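PDB 1W07: peroxisomal acyl-coenzyme A oxidase 1 from Arabidopsis thaliana, which oxidises long- and medium-chain acyl-CoAs to 2-trans-enoyl-CoAs with FAD as cofactor, passing the electrons to oxygen to form hydrogen peroxide in peroxisomal beta-oxidation. Local coordinates for residues B[348-351]-B[352-356]; B[590-593]-B[594-597]; B[646-649]-B[650-654]. The protein carries 1 engineered substitution. One frame throughout, in Å; residues are numbered along the deposited sequence.

How the interactions relate
Following the chain from its N terminus, interaction 1 comes first, on the long helix 328-363 of the C-alpha1 region; interaction 2 follows on the last turns of helix 579-596, and interaction 3 on the short helix 647-655 near the C terminus. Each is a local contact within one helix, so none closes a long loop, and the three run in series without nesting or crossing. The helix of interaction 2 packs against the same helix 328-363 that carries interaction 1, although the centres of the two contacts lie about 31 Å apart. Interaction 3 stands about 56 Å from interaction 2, centre to centre; both touch the second subunit of the homodimer.

Interaction 1 (B[348-351]-B[352-356]); sequences GEWL and KWLYT
Trp350 and Trp353, three residues apart on one helix, lean their indoles together at a slant. The five-membered ring of Trp350 and the six-membered ring of Trp353 have centroids 5.4 Å apart and planes inclined at 32°, neither a stack nor an edge-to-face pair. The touching is done by one corner of Trp350, whose NE1 lies 3.7 Å from Trp353 CE3. Both indoles leave the backbone with CG anti to N (chi1 176° in Trp350 and 169° in Trp353), which sends them out in similar directions and lets them meet. The far end of the Trp350 ring serves another neighbour: its CH2 is 3.7 Å from CD2 of Leu354, one turn on. That same methyl also meets Leu351, CD2 to CD2 at 3.7 Å, the two leucines lying side by side and pointing the same way. A large flat indole suits position 350 because it can reach Trp353 and Leu354 at once, while branched leucines suit the buried side.

Beneath the side chains the backbone keeps its i to i+4 ladder. Leu354 N bonds to Trp350 O at 2.9 Å, with the donor in the carbonyl plane, and Tyr355 N to Leu351 O at 2.9 Å. Lys534 makes a cation-pi contact with Trp350, and Glu349 pairs with Lys538. Leu351 packs on helices 278-309 and 370-398, with Trp350 also touching the latter. Leu351 and Leu354 thus form the buried side, Trp350 its border and Trp353 the exposed side, as on an amphipathic helix, here helix 328-363 in the C-alpha1 helical bundle of the acyl-CoA oxidase fold.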
loop_
_atom_site.group_PDB
_atom_site.type_symbol
_atom_site.label_atom_id
_atom_site.label_comp_id
_atom_site.label_asym_id
_atom_site.label_seq_id
_atom_site.Cartn_x
_atom_site.Cartn_y
_atom_site.Cartn_z
ATOM N N GLY B 348 8.199 -22.023 -2.206
ATOM C CA GLY B 348 9.561 -21.586 -2.452
ATOM C C GLY B 348 10.499 -22.774 -2.363
ATOM O O GLY B 348 11.495 -22.853 -3.091
ATOM N N GLU B 349 10.190 -23.707 -1.466
ATOM C CA GLU B 349 11.021 -24.902 -1.309
ATOM C C GLU B 349 10.944 -25.704 -2.602
ATOM O O GLU B 349 11.960 -26.202 -3.095
ATOM C CB GLU B 349 10.507 -25.779 -0.158
ATOM C CG GLU B 349 11.021 -25.400 1.236
ATOM C CD GLU B 349 10.356 -26.214 2.353
ATOM O OE1 GLU B 349 9.966 -27.377 2.109
ATOM O OE2 GLU B 349 10.242 -25.694 3.481
ATOM N N TRP B 350 9.726 -25.835 -3.131
ATOM C CA TRP B 350 9.494 -26.582 -4.361
ATOM C C TRP B 350 10.226 -25.924 -5.527
ATOM O O TRP B 350 10.855 -26.607 -6.333
ATOM C CB TRP B 350 7.996 -26.653 -4.664
ATOM C CG TRP B 350 7.693 -27.319 -5.974
ATOM C CD1 TRP B 350 7.718 -28.663 -6.238
ATOM C CD2 TRP B 350 7.368 -26.677 -7.212
ATOM N NE1 TRP B 350 7.432 -28.893 -7.567
ATOM C CE2 TRP B 350 7.213 -27.693 -8.188
ATOM C CE3 TRP B 350 7.194 -25.340 -7.597
ATOM C CZ2 TRP B 350 6.892 -27.409 -9.522
ATOM C CZ3 TRP B 350 6.876 -25.059 -8.931
ATOM C CH2 TRP B 350 6.728 -26.088 -9.871
ATOM N N LEU B 351 10.136 -24.600 -5.617
ATOM C CA LEU B 351 10.806 -23.868 -6.680
ATOM C C LEU B 351 12.312 -24.091 -6.652
ATOM O O LEU B 351 12.985 -23.992 -7.680
ATOM C CB LEU B 351 10.505 -22.375 -6.575
ATOM C CG LEU B 351 9.319 -21.877 -7.392
ATOM C CD1 LEU B 351 9.196 -20.376 -7.182
ATOM C CD2 LEU B 351 9.504 -22.215 -8.883
ATOM N N LYS B 352 12.850 -24.376 -5.475
ATOM C CA LYS B 352 14.276 -24.631 -5.366
ATOM C C LYS B 352 14.555 -25.965 -6.063
ATOM O O LYS B 352 15.457 -26.068 -6.901
ATOM C CB LYS B 352 14.695 -24.710 -3.900
ATOM C CG LYS B 352 16.176 -24.964 -3.708
ATOM C CD LYS B 352 17.043 -23.807 -4.199
ATOM C CE LYS B 352 18.519 -24.162 -4.065
ATOM N NZ LYS B 352 18.851 -24.664 -2.697
ATOM N N TRP B 353 13.770 -26.982 -5.710
ATOM C CA TRP B 353 13.901 -28.304 -6.310
ATOM C C TRP B 353 13.792 -28.166 -7.831
ATOM O O TRP B 353 14.534 -28.802 -8.576
ATOM C CB TRP B 353 12.792 -29.233 -5.798
ATOM C CG TRP B 353 12.695 -30.521 -6.569
ATOM C CD1 TRP B 353 13.454 -31.646 -6.390
ATOM C CD2 TRP B 353 11.876 -30.772 -7.716
ATOM N NE1 TRP B 353 13.162 -32.572 -7.363
ATOM C CE2 TRP B 353 12.197 -32.062 -8.190
ATOM C CE3 TRP B 353 10.902 -30.024 -8.395
ATOM C CZ2 TRP B 353 11.579 -32.626 -9.311
ATOM C CZ3 TRP B 353 10.285 -30.584 -9.517
ATOM C CH2 TRP B 353 10.629 -31.875 -9.962
ATOM N N LEU B 354 12.861 -27.330 -8.278
ATOM C CA LEU B 354 12.657 -27.098 -9.700
ATOM C C LEU B 354 13.894 -26.471 -10.334
ATOM O O LEU B 354 14.292 -26.837 -11.444
ATOM C CB LEU B 354 11.457 -26.178 -9.912
ATOM C CG LEU B 354 11.138 -25.805 -11.359
ATOM C CD1 LEU B 354 10.911 -27.073 -12.163
ATOM C CD2 LEU B 354 9.911 -24.907 -11.401
ATOM N N TYR B 355 14.494 -25.517 -9.630
ATOM C CA TYR B 355 15.686 -24.853 -10.133
ATOM C C TYR B 355 16.745 -25.882 -10.489
ATOM O O TYR B 355 17.300 -25.860 -11.586
ATOM C CB TYR B 355 16.259 -23.905 -9.088
ATOM C CG TYR B 355 17.688 -23.513 -9.393
ATOM C CD1 TYR B 355 17.989 -22.734 -10.505
ATOM C CD2 TYR B 355 18.738 -23.941 -8.585
ATOM C CE1 TYR B 355 19.297 -22.385 -10.808
ATOM C CE2 TYR B 355 20.063 -23.604 -8.877
ATOM C CZ TYR B 355 20.331 -22.822 -9.997
ATOM O OH TYR B 355 21.621 -22.479 -10.327
ATOM N N THR B 356 17.029 -26.775 -9.546
ATOM C CA THR B 356 18.016 -27.832 -9.749
ATOM C C THR B 356 17.607 -28.719 -10.925
ATOM O O THR B 356 18.331 -28.833 -11.910
ATOM C CB THR B 356 18.125 -28.725 -8.505
ATOM O OG1 THR B 356 18.309 -27.911 -7.339
ATOM C CG2 THR B 356 19.300 -29.669 -8.642
#

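Interaction 2 (B[590-593]-B[594-597]); sequences RSLY and TQVR
The last turns of helix 579-596 hold this contact, where the side chains of Ser591 and Gln595 meet across one helical turn. The amide NE2 of Gln595 donates to Ser591 OG at 2.8 Å, and the hydroxyl oxygen lies in the amide plane, although the bond is bent, with an N-H...O angle of 132°. Gln595 CG sits beside its own backbone N (chi1 -72°) and the chain is extended beyond it, so the amide runs back toward the preceding turn. There NE2 also makes a weak bond to Ser591 O at 3.4 Å, while Gln595 N takes the same carbonyl at 3.0 Å in the regular helical manner. A glutamine is long enough to span the turn, and a serine short enough to keep its hydroxyl close to the backbone.

Further on, Val596 N bonds to Leu592 O at 2.9 Å and Arg597 N to Tyr593 O at 2.8 Å. Leu592 and Val596 turn to Ile558 of helix 548-566, whereas Tyr593 OH bonds to Asn332 of helix 328-363. Arg590 forms a salt bridge to Asp518 of the second subunit, and Arg597 one to Asp326.

Serine and glutamine thus pair within the helix, and since NE2 is the donor to Ser591 OG, the bond sets which way round the Gln595 amide lies: NE2 faces Ser591, and OE1 is directed away from it.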
loop_
_atom_site.group_PDB
_atom_site.type_symbol
_atom_site.label_atom_id
_atom_site.label_comp_id
_atom_site.label_asym_id
_atom_site.label_seq_id
_atom_site.Cartn_x
_atom_site.Cartn_y
_atom_site.Cartn_z
ATOM N N ARG B 590 -14.209 -20.045 8.910
ATOM C CA ARG B 590 -14.469 -19.413 10.210
ATOM C C ARG B 590 -13.948 -20.299 11.353
ATOM O O ARG B 590 -13.213 -19.849 12.247
ATOM C CB ARG B 590 -15.974 -19.204 10.378
ATOM C CG ARG B 590 -16.361 -17.973 11.176
ATOM C CD ARG B 590 -17.792 -18.069 11.685
ATOM N NE ARG B 590 -18.701 -18.607 10.671
ATOM C CZ ARG B 590 -19.042 -17.972 9.554
ATOM N NH1 ARG B 590 -18.553 -16.764 9.296
ATOM N NH2 ARG B 590 -19.853 -18.556 8.684
ATOM N N SER B 591 -14.338 -21.568 11.320
ATOM C CA SER B 591 -13.910 -22.524 12.317
ATOM C C SER B 591 -12.384 -22.633 12.365
ATOM O O SER B 591 -11.805 -22.724 13.448
ATOM C CB SER B 591 -14.526 -23.886 12.024
ATOM O OG SER B 591 -13.874 -24.888 12.788
ATOM N N LEU B 592 -11.729 -22.629 11.204
ATOM C CA LEU B 592 -10.263 -22.722 11.153
ATOM C C LEU B 592 -9.624 -21.500 11.810
ATOM O O LEU B 592 -8.547 -21.594 12.400
ATOM C CB LEU B 592 -9.772 -22.863 9.700
ATOM C CG LEU B 592 -10.099 -24.185 8.990
ATOM C CD1 LEU B 592 -9.714 -24.100 7.530
ATOM C CD2 LEU B 592 -9.355 -25.327 9.648
ATOM N N TYR B 593 -10.274 -20.346 11.711
ATOM C CA TYR B 593 -9.731 -19.155 12.348
ATOM C C TYR B 593 -9.731 -19.380 13.869
ATOM O O TYR B 593 -8.713 -19.172 14.546
ATOM C CB TYR B 593 -10.575 -17.928 12.008
ATOM C CG TYR B 593 -10.450 -17.441 10.565
ATOM C CD1 TYR B 593 -9.323 -17.721 9.792
ATOM C CD2 TYR B 593 -11.435 -16.635 10.002
ATOM C CE1 TYR B 593 -9.178 -17.203 8.479
ATOM C CE2 TYR B 593 -11.312 -16.107 8.705
ATOM C CZ TYR B 593 -10.182 -16.392 7.951
ATOM O OH TYR B 593 -10.070 -15.843 6.682
ATOM N N THR B 594 -10.876 -19.810 14.400
ATOM C CA THR B 594 -11.023 -20.083 15.826
ATOM C C THR B 594 -10.003 -21.106 16.301
ATOM O O THR B 594 -9.527 -21.030 17.427
ATOM C CB THR B 594 -12.433 -20.591 16.125
ATOM O OG1 THR B 594 -13.368 -19.563 15.782
ATOM C CG2 THR B 594 -12.594 -20.967 17.619
ATOM N N GLN B 595 -9.668 -22.067 15.445
ATOM C CA GLN B 595 -8.691 -23.078 15.819
ATOM C C GLN B 595 -7.270 -22.522 15.811
ATOM O O GLN B 595 -6.438 -22.895 16.640
ATOM C CB GLN B 595 -8.777 -24.275 14.873
ATOM C CG GLN B 595 -10.025 -25.104 15.081
ATOM C CD GLN B 595 -10.236 -26.140 14.002
ATOM O OE1 GLN B 595 -9.389 -27.003 13.778
ATOM N NE2 GLN B 595 -11.375 -26.062 13.327
ATOM N N VAL B 596 -6.985 -21.619 14.881
ATOM C CA VAL B 596 -5.648 -21.043 14.780
ATOM C C VAL B 596 -5.394 -19.959 15.815
ATOM O O VAL B 596 -4.250 -19.749 16.230
ATOM C CB VAL B 596 -5.409 -20.488 13.354
ATOM C CG1 VAL B 596 -4.158 -19.595 13.312
ATOM C CG2 VAL B 596 -5.258 -21.654 12.402
ATOM N N ARG B 597 -6.459 -19.283 16.236
ATOM C CA ARG B 597 -6.363 -18.197 17.217
ATOM C C ARG B 597 -5.412 -18.420 18.392
ATOM O O ARG B 597 -4.543 -17.586 18.659
ATOM C CB ARG B 597 -7.757 -17.856 17.753
ATOM C CG ARG B 597 -7.773 -17.020 19.055
ATOM C CD ARG B 597 -7.104 -15.672 18.894
ATOM N NE ARG B 597 -7.071 -14.947 20.168
ATOM C CZ ARG B 597 -6.049 -14.971 21.018
ATOM N NH1 ARG B 597 -4.957 -15.674 20.735
ATOM N NH2 ARG B 597 -6.117 -14.282 22.144
#

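Interaction 3 (B[646-649]-B[650-654]); sequences GYQE and YLRPV
Tyr647 O is gripped by two successive amides, Leu651 N at 2.9 Å and Arg652 N at 2.8 Å. The Arg652 bond is the straighter, with an N-H...O angle of 167°, and the five-residue step it makes marks a wider pi-type turn. One residue earlier, Gly646 O accepts from Tyr650 N at 2.7 Å, an ordinary four-residue step. Gly646, at the N-cap, has a positive phi (118°), where a CB would press on the preceding carbonyl, so glycine fits.

The side chains follow this widened turn. A chi1 of 152° swings the Tyr647 ring away from its own N, obliquely near Leu651 CB, 3.7 Å from CD1, and its OH lies beside the edge of the Arg652 guanidinium. Gln648 CB lies over one face of that guanidinium and Gln648 CG comes 3.3 Å from Arg652 NH2, so the two methylenes of the glutamine pack against the flat cation. Glu649 CB sits over the centre of the Tyr650 ring, 3.7 Å from the centroid, in a CH-pi contact. Pro653 lacks an N-H and can donate no bond to the turn before; its CG rests 3.2 Å from Glu649 O where the helix kinks.

Far from the annotated sites, this short helix 647-655 lies against the second subunit: Tyr647 stacks on His214 of that subunit, Tyr650 packs on its Arg67 in helix 58-78, and Leu651 meets its Val182, just before strand 185-194.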
loop_
_atom_site.group_PDB
_atom_site.type_symbol
_atom_site.label_atom_id
_atom_site.label_comp_id
_atom_site.label_asym_id
_atom_site.label_seq_id
_atom_site.Cartn_x
_atom_site.Cartn_y
_atom_site.Cartn_z
ATOM N N GLY B 646 12.455 27.799 15.325
ATOM C CA GLY B 646 11.566 28.440 14.379
ATOM C C GLY B 646 10.459 29.132 15.155
ATOM O O GLY B 646 9.694 29.933 14.616
ATOM N N TYR B 647 10.370 28.804 16.436
ATOM C CA TYR B 647 9.370 29.390 17.321
ATOM C C TYR B 647 9.467 30.920 17.346
ATOM O O TYR B 647 8.468 31.620 17.152
ATOM C CB TYR B 647 9.566 28.853 18.735
ATOM C CG TYR B 647 9.108 29.798 19.822
ATOM C CD1 TYR B 647 7.756 30.040 20.043
ATOM C CD2 TYR B 647 10.035 30.466 20.614
ATOM C CE1 TYR B 647 7.334 30.925 21.028
ATOM C CE2 TYR B 647 9.633 31.352 21.603
ATOM C CZ TYR B 647 8.274 31.580 21.801
ATOM O OH TYR B 647 7.854 32.483 22.748
ATOM N N GLN B 648 10.678 31.420 17.583
ATOM C CA GLN B 648 10.946 32.855 17.658
ATOM C C GLN B 648 10.592 33.617 16.392
ATOM O O GLN B 648 10.086 34.736 16.455
ATOM C CB GLN B 648 12.421 33.107 18.004
ATOM C CG GLN B 648 12.853 32.563 19.363
ATOM C CD GLN B 648 13.128 31.068 19.343
ATOM O OE1 GLN B 648 13.300 30.442 20.391
ATOM N NE2 GLN B 648 13.180 30.491 18.152
ATOM N N GLU B 649 10.848 33.008 15.240
ATOM C CA GLU B 649 10.566 33.651 13.967
ATOM C C GLU B 649 9.165 33.411 13.410
ATOM O O GLU B 649 8.556 34.322 12.851
ATOM C CB GLU B 649 11.567 33.200 12.897
ATOM C CG GLU B 649 12.993 32.992 13.373
ATOM C CD GLU B 649 13.240 31.596 13.918
ATOM O OE1 GLU B 649 12.672 31.246 14.973
ATOM O OE2 GLU B 649 14.012 30.845 13.282
ATOM N N TYR B 650 8.651 32.196 13.564
ATOM C CA TYR B 650 7.361 31.873 12.962
ATOM C C TYR B 650 6.171 31.608 13.873
ATOM O O TYR B 650 5.036 31.507 13.392
ATOM C CB TYR B 650 7.562 30.698 12.004
ATOM C CG TYR B 650 8.785 30.876 11.118
ATOM C CD1 TYR B 650 9.823 29.949 11.135
ATOM C CD2 TYR B 650 8.913 31.988 10.284
ATOM C CE1 TYR B 650 10.964 30.118 10.351
ATOM C CE2 TYR B 650 10.051 32.179 9.492
ATOM C CZ TYR B 650 11.072 31.231 9.526
ATOM O OH TYR B 650 12.176 31.367 8.721
ATOM N N LEU B 651 6.409 31.495 15.175
ATOM C CA LEU B 651 5.312 31.258 16.108
ATOM C C LEU B 651 5.035 32.464 17.004
ATOM O O LEU B 651 3.884 32.893 17.131
ATOM C CB LEU B 651 5.599 30.025 16.977
ATOM C CG LEU B 651 5.522 28.670 16.252
ATOM C CD1 LEU B 651 5.944 27.525 17.178
ATOM C CD2 LEU B 651 4.097 28.476 15.753
ATOM N N ARG B 652 6.081 33.017 17.616
ATOM C CA ARG B 652 5.907 34.162 18.506
ATOM C C ARG B 652 5.235 35.344 17.810
ATOM O O ARG B 652 4.319 35.949 18.358
ATOM C CB ARG B 652 7.253 34.608 19.095
ATOM C CG ARG B 652 7.112 35.405 20.396
ATOM C CD ARG B 652 8.342 36.268 20.697
ATOM N NE ARG B 652 9.527 35.488 21.033
ATOM C CZ ARG B 652 10.777 35.931 20.891
ATOM N NH1 ARG B 652 11.008 37.152 20.422
ATOM N NH2 ARG B 652 11.801 35.143 21.198
ATOM N N PRO B 653 5.690 35.696 16.594
ATOM C CA PRO B 653 5.103 36.820 15.856
ATOM C C PRO B 653 3.606 36.661 15.603
ATOM O O PRO B 653 2.857 37.636 15.599
ATOM C CB PRO B 653 5.906 36.829 14.557
ATOM C CG PRO B 653 7.255 36.353 15.013
ATOM C CD PRO B 653 6.884 35.191 15.896
ATOM N N VAL B 654 3.177 35.423 15.388
ATOM C CA VAL B 654 1.770 35.131 15.125
ATOM C C VAL B 654 0.953 35.314 16.400
ATOM O O VAL B 654 -0.095 35.968 16.397
ATOM C CB VAL B 654 1.587 33.673 14.615
ATOM C CG1 VAL B 654 0.108 33.342 14.488
ATOM C CG2 VAL B 654 2.281 33.503 13.268
#